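PDB 6RY0: mannan endo-1,6-alpha-mannosidase from Chaetomium thermophilum, which probably hydrolyses alpha-1,6-mannosidic linkages in unbranched mannans and is implicated in transferring GPI-anchored glycoproteins into the fungal cell wall. Local coordinates for residues Val304-Glu310 and Phe323-His328; Ala265-His269 and Trp330-Val334; Trp240-Asp244 and Ile255-Phe260. All coordinates share one frame; numbering follows the deposited sequence. Where two conformers were deposited one is given.

Contacts 1 and 2 share helix 323-337. Contact 1 uses its first turns and contact 2 its later ones. Their centres lie about 13 Å apart, and Val-327 CG2 meets Ala-265 CB at 4.0 Å. Segment 255-260 of contact 3 leads into helix 261-278, the other helix of contact 2. Leu-267 CD1 packs on Val-242 CG1 at 3.8 Å, although the centres of contacts 2 and 3 are about 17 Å apart. Contact 3 also reaches contact 1, where Pro-308 CB lies 3.6 Å from Phe-260 CE1. The side chains of Phe-323 and Leu-266 are about 10 and 12 Å from that of Asp-129, which binds calcium in a structure of this protein but not in this model.

Contact 1 of 3, residues Val304-Glu310 and Phe323-His328; sequences VFEIPCE and FKGYVH
A buried salt bridge joins Lys-324 to Glu-310, NZ to OE1 at 2.7 Å. The ammonium group comes from above the carboxylate plane. From the opposite face the backbone N of Glu-306 donates to the same oxygen at 2.9 Å, an almost straight bond of 172°. OE1 is thus gripped by two donors. The lysine CG sits between its backbone N and carbonyl carbon (chi1 58°), and a second bend at chi3 turns NZ to the acid. Phe-371 O is a further acceptor for NZ, and the rings of Phe-371 and Trp-373 make cation-pi contacts with it.

Two waters extend the polar network. One donates to Val-304 O and Glu-310 OE2 and accepts from Lys-324 NZ. The other links Glu-306 OE1 to Lys-324 N, at 2.8 Å and 2.9 Å respectively. This places the Glu-306 carboxylate by the N-terminal turn of the helix, where its charge would probably be stabilised. Ser-261 OG also bonds to OE1.

The same carboxylate meets Phe-323 nearly at right angles, with planes 85° apart. OE1 lies 3.4 Å from Phe-323 CB, while OE2 lies at the ring edge.

The apolar part rests on Val-304. Its CG1 packs 3.6 Å from Lys-324 CB and touches the edge of the His-328 ring, whose NE2 is bonded to Ser-352.

Glu-306 is the centre of an inverse gamma turn, and the disulfide Cys-309 to Cys-316 ties the same loop. This loop leads into a helix of the (alpha/alpha)6 barrel characteristic of glycoside hydrolase family 76.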
loop_
_atom_site.group_PDB
_atom_site.type_symbol
_atom_site.label_atom_id
_atom_site.label_comp_id
_atom_site.label_asym_id
_atom_site.label_seq_id
_atom_site.Cartn_x
_atom_site.Cartn_y
_atom_site.Cartn_z
ATOM N N VAL A 304 0.726 0.967 -16.790
ATOM C CA VAL A 304 -0.242 1.368 -15.779
ATOM C C VAL A 304 -0.587 2.861 -15.937
ATOM O O VAL A 304 0.284 3.694 -16.213
ATOM C CB VAL A 304 0.303 1.071 -14.377
ATOM C CG1 VAL A 304 1.524 1.899 -14.095
ATOM C CG2 VAL A 304 -0.774 1.236 -13.323
ATOM N N PHE A 305 -1.847 3.197 -15.716
ATOM C CA PHE A 305 -2.374 4.514 -16.007
ATOM C C PHE A 305 -3.413 4.852 -14.940
ATOM O O PHE A 305 -4.368 4.076 -14.740
ATOM C CB PHE A 305 -2.980 4.526 -17.416
ATOM C CG PHE A 305 -3.350 5.869 -17.909
ATOM C CD1 PHE A 305 -4.563 6.407 -17.638
ATOM C CD2 PHE A 305 -2.449 6.611 -18.665
ATOM C CE1 PHE A 305 -4.885 7.681 -18.145
ATOM C CE2 PHE A 305 -2.770 7.833 -19.180
ATOM C CZ PHE A 305 -3.958 8.373 -18.901
ATOM N N GLU A 306 -3.270 5.998 -14.304
ATOM C CA GLU A 306 -4.157 6.372 -13.197
ATOM C C GLU A 306 -5.408 7.040 -13.755
ATOM O O GLU A 306 -5.490 8.268 -13.856
ATOM C CB GLU A 306 -3.427 7.246 -12.179
ATOM C CG GLU A 306 -4.135 7.307 -10.843
ATOM C CD GLU A 306 -4.319 5.921 -10.247
ATOM O OE1 GLU A 306 -3.282 5.228 -10.115
ATOM O OE2 GLU A 306 -5.463 5.534 -9.961
ATOM N N ILE A 307 -6.382 6.211 -14.152
ATOM C CA ILE A 307 -7.494 6.689 -14.979
ATOM C C ILE A 307 -8.230 7.920 -14.424
ATOM O O ILE A 307 -8.651 8.704 -15.251
ATOM C CB ILE A 307 -8.382 5.580 -15.609
ATOM C CG1 ILE A 307 -8.946 4.738 -14.515
ATOM C CG2 ILE A 307 -7.620 4.719 -16.632
ATOM C CD1 ILE A 307 -9.644 3.439 -14.954
ATOM N N PRO A 308 -8.420 8.106 -13.098
ATOM C CA PRO A 308 -9.190 9.289 -12.711
ATOM C C PRO A 308 -8.490 10.611 -12.893
ATOM O O PRO A 308 -9.174 11.629 -12.828
ATOM C CB PRO A 308 -9.488 9.057 -11.224
ATOM C CG PRO A 308 -9.353 7.557 -11.048
ATOM C CD PRO A 308 -8.193 7.223 -11.938
ATOM N N CYS A 309 -7.177 10.632 -13.072
ATOM C CA CYS A 309 -6.454 11.900 -13.093
ATOM C C CYS A 309 -5.382 12.040 -14.136
ATOM O O CYS A 309 -5.065 13.161 -14.488
ATOM C CB CYS A 309 -5.912 12.222 -11.695
ATOM S SG CYS A 309 -4.621 11.107 -11.089
ATOM N N GLU A 310 -4.805 10.964 -14.648
ATOM C CA GLU A 310 -3.598 11.058 -15.459
ATOM C C GLU A 310 -3.850 11.573 -16.877
ATOM O O GLU A 310 -2.911 11.926 -17.574
ATOM C CB GLU A 310 -2.904 9.692 -15.479
ATOM C CG GLU A 310 -1.556 9.695 -16.153
ATOM C CD GLU A 310 -0.747 8.413 -15.989
ATOM O OE1 GLU A 310 -1.021 7.593 -15.087
ATOM O OE2 GLU A 310 0.219 8.256 -16.773
ATOM N N PHE A 323 0.102 5.661 -6.403
ATOM C CA PHE A 323 -0.706 4.432 -6.492
ATOM C C PHE A 323 -0.091 3.406 -7.417
ATOM O O PHE A 323 -0.100 2.206 -7.125
ATOM C CB PHE A 323 -2.147 4.725 -6.903
ATOM C CG PHE A 323 -2.960 5.569 -5.957
ATOM C CD1 PHE A 323 -2.573 5.817 -4.626
ATOM C CD2 PHE A 323 -4.166 6.115 -6.392
ATOM C CE1 PHE A 323 -3.359 6.593 -3.788
ATOM C CE2 PHE A 323 -4.947 6.870 -5.549
ATOM C CZ PHE A 323 -4.543 7.119 -4.254
ATOM N N LYS A 324 0.430 3.849 -8.568
ATOM C CA LYS A 324 0.916 2.887 -9.551
ATOM C C LYS A 324 2.123 2.101 -9.012
ATOM O O LYS A 324 2.351 0.965 -9.428
ATOM C CB LYS A 324 1.156 3.546 -10.914
ATOM C CG LYS A 324 2.149 4.692 -10.891
ATOM C CD LYS A 324 2.353 5.310 -12.277
ATOM C CE LYS A 324 1.077 5.796 -12.916
ATOM N NZ LYS A 324 1.330 6.681 -14.091
ATOM N N GLY A 325 2.898 2.660 -8.085
ATOM C CA GLY A 325 3.951 1.879 -7.460
ATOM C C GLY A 325 3.420 0.714 -6.650
ATOM O O GLY A 325 3.964 -0.389 -6.657
ATOM N N TYR A 326 2.362 0.975 -5.866
ATOM C CA TYR A 326 1.699 -0.102 -5.116
ATOM C C TYR A 326 1.154 -1.158 -6.063
ATOM O O TYR A 326 1.265 -2.358 -5.799
ATOM C CB TYR A 326 0.539 0.409 -4.254
ATOM C CG TYR A 326 0.859 1.653 -3.478
ATOM C CD1 TYR A 326 2.131 1.915 -2.995
ATOM C CD2 TYR A 326 -0.118 2.587 -3.229
ATOM C CE1 TYR A 326 2.422 3.083 -2.317
ATOM C CE2 TYR A 326 0.148 3.758 -2.527
ATOM C CZ TYR A 326 1.417 3.999 -2.085
ATOM O OH TYR A 326 1.754 5.175 -1.437
ATOM N N VAL A 327 0.567 -0.735 -7.181
ATOM C CA VAL A 327 0.039 -1.679 -8.166
ATOM C C VAL A 327 1.139 -2.655 -8.575
ATOM O O VAL A 327 0.952 -3.870 -8.582
ATOM C CB VAL A 327 -0.566 -0.940 -9.369
ATOM C CG1 VAL A 327 -0.944 -1.928 -10.443
ATOM C CG2 VAL A 327 -1.743 -0.095 -8.953
ATOM N N HIS A 328 2.306 -2.115 -8.938
ATOM C CA HIS A 328 3.401 -2.988 -9.338
ATOM C C HIS A 328 3.831 -3.937 -8.232
ATOM O O HIS A 328 3.963 -5.134 -8.453
ATOM C CB HIS A 328 4.618 -2.134 -9.787
ATOM C CG HIS A 328 4.575 -1.754 -11.238
ATOM N ND1 HIS A 328 5.325 -2.423 -12.166
ATOM C CD2 HIS A 328 3.894 -0.795 -11.940
ATOM C CE1 HIS A 328 5.091 -1.889 -13.367
ATOM N NE2 HIS A 328 4.232 -0.895 -13.269
HETATM O O HOH W 1 1.507 5.985 -16.998
HETATM O O HOH W 2 -0.740 6.226 -9.779
#

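Contact 2 of 3, residues Ala265-His269 and Trp330-Val334; sequences ALLLH and WMAVV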
loop_
_atom_site.group_PDB
_atom_site.type_symbol
_atom_site.label_atom_id
_atom_site.label_comp_id
_atom_site.label_asym_id
_atom_site.label_seq_id
_atom_site.Cartn_x
_atom_site.Cartn_y
_atom_site.Cartn_z
ATOM N N ALA A 265 -6.225 -3.048 -7.044
ATOM C CA ALA A 265 -5.024 -3.839 -6.833
ATOM C C ALA A 265 -4.929 -4.353 -5.395
ATOM O O ALA A 265 -4.444 -5.474 -5.187
ATOM C CB ALA A 265 -3.762 -3.044 -7.190
ATOM N N LEU A 266 -5.357 -3.577 -4.403
ATOM C CA LEU A 266 -5.290 -4.040 -3.034
ATOM C C LEU A 266 -6.270 -5.187 -2.818
ATOM O O LEU A 266 -5.973 -6.141 -2.106
ATOM C CB LEU A 266 -5.542 -2.883 -2.056
ATOM C CG LEU A 266 -5.272 -3.225 -0.587
ATOM C CD1 LEU A 266 -3.928 -3.890 -0.380
ATOM C CD2 LEU A 266 -5.345 -1.952 0.223
ATOM N N LEU A 267 -7.470 -5.100 -3.397
ATOM C CA LEU A 267 -8.403 -6.206 -3.305
ATOM C C LEU A 267 -7.852 -7.448 -3.997
ATOM O O LEU A 267 -8.016 -8.560 -3.485
ATOM C CB LEU A 267 -9.762 -5.836 -3.855
ATOM C CG LEU A 267 -10.514 -4.752 -3.068
ATOM C CD1 LEU A 267 -11.889 -4.547 -3.657
ATOM C CD2 LEU A 267 -10.598 -5.064 -1.611
ATOM N N LEU A 268 -7.218 -7.299 -5.159
ATOM C CA LEU A 268 -6.561 -8.437 -5.802
ATOM C C LEU A 268 -5.524 -9.070 -4.871
ATOM O O LEU A 268 -5.467 -10.283 -4.744
ATOM C CB LEU A 268 -5.914 -7.979 -7.119
ATOM C CG LEU A 268 -5.060 -9.045 -7.804
ATOM C CD1 LEU A 268 -5.886 -10.225 -8.300
ATOM C CD2 LEU A 268 -4.274 -8.448 -8.947
ATOM N N HIS A 269 -4.695 -8.233 -4.264
ATOM C CA HIS A 269 -3.651 -8.705 -3.351
ATOM C C HIS A 269 -4.277 -9.505 -2.210
ATOM O O HIS A 269 -3.857 -10.640 -1.962
ATOM C CB HIS A 269 -2.897 -7.467 -2.874
ATOM C CG HIS A 269 -1.662 -7.702 -2.070
ATOM N ND1 HIS A 269 -1.641 -7.597 -0.698
ATOM C CD2 HIS A 269 -0.378 -7.880 -2.461
ATOM C CE1 HIS A 269 -0.389 -7.685 -0.295
ATOM N NE2 HIS A 269 0.402 -7.854 -1.333
ATOM N N TRP A 330 2.366 -4.935 -5.445
ATOM C CA TRP A 330 1.327 -5.857 -5.000
ATOM C C TRP A 330 1.041 -6.907 -6.069
ATOM O O TRP A 330 0.918 -8.100 -5.757
ATOM C CB TRP A 330 0.063 -5.106 -4.635
ATOM C CG TRP A 330 0.183 -4.233 -3.433
ATOM C CD1 TRP A 330 1.113 -4.281 -2.455
ATOM C CD2 TRP A 330 -0.686 -3.142 -3.117
ATOM N NE1 TRP A 330 0.881 -3.257 -1.551
ATOM C CE2 TRP A 330 -0.225 -2.553 -1.944
ATOM C CE3 TRP A 330 -1.804 -2.598 -3.741
ATOM C CZ2 TRP A 330 -0.856 -1.474 -1.353
ATOM C CZ3 TRP A 330 -2.414 -1.499 -3.181
ATOM C CH2 TRP A 330 -1.945 -0.965 -1.984
ATOM N N MET A 331 0.938 -6.493 -7.330
ATOM C CA MET A 331 0.710 -7.470 -8.402
ATOM C C MET A 331 1.869 -8.451 -8.530
ATOM O O MET A 331 1.665 -9.629 -8.804
ATOM C CB MET A 331 0.409 -6.793 -9.728
ATOM C CG MET A 331 -0.961 -6.106 -9.743
ATOM S SD MET A 331 -1.387 -5.309 -11.302
ATOM C CE MET A 331 -1.764 -6.732 -12.309
ATOM N N ALA A 332 3.088 -7.986 -8.309
ATOM C CA ALA A 332 4.226 -8.880 -8.336
ATOM C C ALA A 332 4.086 -9.964 -7.267
ATOM O O ALA A 332 4.300 -11.157 -7.522
ATOM C CB ALA A 332 5.522 -8.114 -8.213
ATOM N N VAL A 333 3.708 -9.581 -6.048
ATOM C CA VAL A 333 3.515 -10.571 -4.981
ATOM C C VAL A 333 2.376 -11.546 -5.319
ATOM O O VAL A 333 2.477 -12.739 -5.015
ATOM C CB VAL A 333 3.309 -9.876 -3.620
ATOM C CG1 VAL A 333 2.800 -10.852 -2.567
ATOM C CG2 VAL A 333 4.601 -9.246 -3.189
ATOM N N VAL A 334 1.313 -11.061 -5.978
ATOM C CA VAL A 334 0.235 -11.931 -6.402
ATOM C C VAL A 334 0.778 -13.097 -7.237
ATOM O O VAL A 334 0.295 -14.213 -7.127
ATOM C CB VAL A 334 -0.850 -11.141 -7.136
ATOM C CG1 VAL A 334 -1.835 -12.040 -7.877
ATOM C CG2 VAL A 334 -1.572 -10.221 -6.161
#
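Segments Ala-265 to His-269 and Trp-330 to Val-334 are helical and run in nearly the same direction, 24° apart. Their axes approach to 9.2 Å. The backbones come closest near the C-terminal ends, where the CA atoms of His-269 and Val-334 are 5.9 Å apart. No hydrogen bond crosses between the segments.

Trp-330 covers the most ground. Its CG is anti to the carbonyl carbon (chi1 -67°), which brings the indole against Ala-265 and Leu-266. Leu-266 CD1 stands over one face of the six-membered ring, 3.9 Å from its centroid and close to the ring normal. This is a CH-pi contact. Ala-265 CB meets the indole at its edge, in plane, 4.0 Å from CE3. Phe-132 and Met-135 of helix 127-142 also pack on Trp-330.

The two helices are consistent with neighbouring inner helices of an (alpha/alpha)6 barrel, the fold of family 76. Inner helices of this fold run in parallel. Helix 281-298, which lies between them in sequence, packs against both: Leu-268 touches its Val-287 and Ile-294, and Met-331 its Leu-291.

His-269 meets Trp-330 obliquely. The imidazole and the five-membered indole ring have centroids 4.5 Å apart and planes at 45°. Trp-330 CD1 lies over one imidazole face, while Trp-330 O lies at the edge, 3.5 Å from His-269 CD2. The buried ring is held by Asp-204 of helix 196-213, which is hydrogen-bonded to ND1.

Aliphatic groups fill the rest. Val-334 CG2 comes within 4.0 Å of Leu-268 CG and also rests on the backbone of His-269. Leu-268 CD2 touches Met-331 CG, the two side chains crossing at about a right angle.

Contact 3 of 3, residues Trp240-Asp244 and Ile255-Phe260; sequences WAVYD and INRAQF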
loop_
_atom_site.group_PDB
_atom_site.type_symbol
_atom_site.label_atom_id
_atom_site.label_comp_id
_atom_site.label_asym_id
_atom_site.label_seq_id
_atom_site.Cartn_x
_atom_site.Cartn_y
_atom_site.Cartn_z
ATOM N N TRP A 240 -16.483 -6.066 -12.348
ATOM C CA TRP A 240 -15.425 -6.157 -11.354
ATOM C C TRP A 240 -14.516 -4.938 -11.325
ATOM O O TRP A 240 -13.450 -4.987 -10.714
ATOM C CB TRP A 240 -14.671 -7.490 -11.417
ATOM C CG TRP A 240 -15.550 -8.604 -10.919
ATOM C CD1 TRP A 240 -16.677 -9.120 -11.500
ATOM C CD2 TRP A 240 -15.450 -9.261 -9.659
ATOM N NE1 TRP A 240 -17.252 -10.065 -10.694
ATOM C CE2 TRP A 240 -16.511 -10.173 -9.562
ATOM C CE3 TRP A 240 -14.560 -9.165 -8.594
ATOM C CZ2 TRP A 240 -16.695 -10.999 -8.451
ATOM C CZ3 TRP A 240 -14.761 -9.978 -7.490
ATOM C CH2 TRP A 240 -15.813 -10.881 -7.441
ATOM N N ALA A 241 -14.965 -3.828 -11.898
ATOM C CA ALA A 241 -14.429 -2.535 -11.535
ATOM C C ALA A 241 -14.582 -2.318 -10.035
ATOM O O ALA A 241 -15.499 -2.850 -9.415
ATOM C CB ALA A 241 -15.172 -1.437 -12.274
ATOM N N VAL A 242 -13.704 -1.495 -9.476
ATOM C CA VAL A 242 -13.705 -1.220 -8.047
ATOM C C VAL A 242 -13.782 0.282 -7.826
ATOM O O VAL A 242 -12.846 1.044 -8.141
ATOM C CB VAL A 242 -12.488 -1.845 -7.348
ATOM C CG1 VAL A 242 -12.527 -1.530 -5.848
ATOM C CG2 VAL A 242 -12.454 -3.356 -7.577
ATOM N N TYR A 243 -14.942 0.718 -7.363
ATOM C CA TYR A 243 -15.274 2.113 -7.185
ATOM C C TYR A 243 -14.746 2.639 -5.839
ATOM O O TYR A 243 -14.141 1.915 -5.066
ATOM C CB TYR A 243 -16.801 2.262 -7.289
ATOM C CG TYR A 243 -17.352 1.708 -8.593
ATOM C CD1 TYR A 243 -16.819 2.089 -9.808
ATOM C CD2 TYR A 243 -18.381 0.789 -8.578
ATOM C CE1 TYR A 243 -17.318 1.580 -10.990
ATOM C CE2 TYR A 243 -18.885 0.265 -9.747
ATOM C CZ TYR A 243 -18.340 0.665 -10.973
ATOM O OH TYR A 243 -18.807 0.179 -12.179
ATOM N N ASP A 244 -14.961 3.917 -5.605
ATOM C CA ASP A 244 -14.272 4.592 -4.515
ATOM C C ASP A 244 -14.995 4.550 -3.170
ATOM O O ASP A 244 -14.337 4.447 -2.143
ATOM C CB ASP A 244 -13.969 6.049 -4.887
ATOM C CG ASP A 244 -12.941 6.649 -3.958
ATOM O OD1 ASP A 244 -11.766 6.206 -4.083
ATOM O OD2 ASP A 244 -13.274 7.487 -3.085
ATOM N N ILE A 255 -22.712 5.987 -5.052
ATOM C CA ILE A 255 -21.360 5.473 -5.275
ATOM C C ILE A 255 -20.563 6.478 -6.106
ATOM O O ILE A 255 -20.978 6.909 -7.179
ATOM C CB ILE A 255 -21.373 4.104 -5.948
ATOM C CG1 ILE A 255 -21.996 3.075 -5.009
ATOM C CG2 ILE A 255 -19.962 3.659 -6.291
ATOM C CD1 ILE A 255 -22.170 1.700 -5.645
ATOM N N ASN A 256 -19.394 6.821 -5.592
ATOM C CA ASN A 256 -18.383 7.552 -6.338
ATOM C C ASN A 256 -17.668 6.536 -7.203
ATOM O O ASN A 256 -16.928 5.697 -6.692
ATOM C CB ASN A 256 -17.457 8.244 -5.347
ATOM C CG ASN A 256 -16.293 8.891 -5.993
ATOM O OD1 ASN A 256 -16.126 8.834 -7.201
ATOM N ND2 ASN A 256 -15.440 9.508 -5.171
ATOM N N ARG A 257 -17.925 6.597 -8.510
ATOM C CA ARG A 257 -17.439 5.575 -9.425
ATOM C C ARG A 257 -16.025 5.845 -9.954
ATOM O O ARG A 257 -15.562 5.150 -10.849
ATOM C CB ARG A 257 -18.466 5.221 -10.524
ATOM C CG ARG A 257 -19.718 4.446 -9.960
ATOM C CD ARG A 257 -20.719 3.995 -11.041
ATOM N NE ARG A 257 -21.835 3.231 -10.458
ATOM C CZ ARG A 257 -22.896 3.771 -9.865
ATOM N NH1 ARG A 257 -23.006 5.090 -9.769
ATOM N NH2 ARG A 257 -23.846 2.995 -9.346
ATOM N N ALA A 258 -15.312 6.797 -9.352
ATOM C CA ALA A 258 -13.895 6.933 -9.680
ATOM C C ALA A 258 -13.187 5.620 -9.371
ATOM O O ALA A 258 -13.363 5.039 -8.307
ATOM C CB ALA A 258 -13.247 8.058 -8.880
ATOM N N GLN A 259 -12.357 5.199 -10.305
ATOM C CA GLN A 259 -11.595 3.946 -10.255
ATOM C C GLN A 259 -10.116 4.241 -10.063
ATOM O O GLN A 259 -9.394 4.492 -11.029
ATOM C CB GLN A 259 -11.815 3.135 -11.513
ATOM C CG GLN A 259 -13.236 2.587 -11.654
ATOM C CD GLN A 259 -13.400 1.842 -12.964
ATOM O OE1 GLN A 259 -12.720 0.801 -13.181
ATOM N NE2 GLN A 259 -14.247 2.307 -13.805
ATOM N N PHE A 260 -9.664 4.213 -8.807
ATOM C CA PHE A 260 -8.261 4.403 -8.499
ATOM C C PHE A 260 -7.561 3.053 -8.508
ATOM O O PHE A 260 -8.075 2.059 -7.954
ATOM C CB PHE A 260 -8.080 5.111 -7.159
ATOM C CG PHE A 260 -8.566 6.530 -7.181
ATOM C CD1 PHE A 260 -7.798 7.504 -7.781
ATOM C CD2 PHE A 260 -9.790 6.882 -6.664
ATOM C CE1 PHE A 260 -8.243 8.798 -7.852
ATOM C CE2 PHE A 260 -10.246 8.190 -6.736
ATOM C CZ PHE A 260 -9.474 9.132 -7.330
HETATM O O HOH W 3 -10.211 0.561 -8.759
HETATM O O HOH W 4 -11.704 3.325 -6.867
#
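Val-242 O accepts from two waters that lead to the other segment. One, 2.7 Å from Val-242 O, also donates to Phe-260 O. The second donates to Ala-258 O and accepts from Phe-260 N. The direct link is Asp-244 N to Asn-256 O, 2.9 Å long with an angle of 160° at the hydrogen. Asn-256 also forms an Asx turn, its OD1 accepting from Ala-258 N at 3.1 Å. These loops flank the short strand 245-247, and the second leads into helix 261-278, with Phe-260 at its N-cap position.

Tyr-243 CG is anti to its carbonyl carbon (chi1 -56°), which turns the ring to Arg-257. Arg-257 has two conformers; in one, CG of its extended chain sits over the centre of the phenol ring, 3.8 Å from the centroid, a CH-pi contact that is less certain in the other. Ile-255 CG2 packs on Tyr-243 CB at 3.6 Å. The phenol OH is bonded to Asp-236. Replacing Tyr-243 by a serine would probably leave Ile-255 CG2 and the arginine chain with less to pack on, and Asp-236 without this partner.

Asp-244 OD1 lies at the ring edge of Phe-260, 3.3 Å from CD2, while OD2 is bonded to Tyr-193 OH.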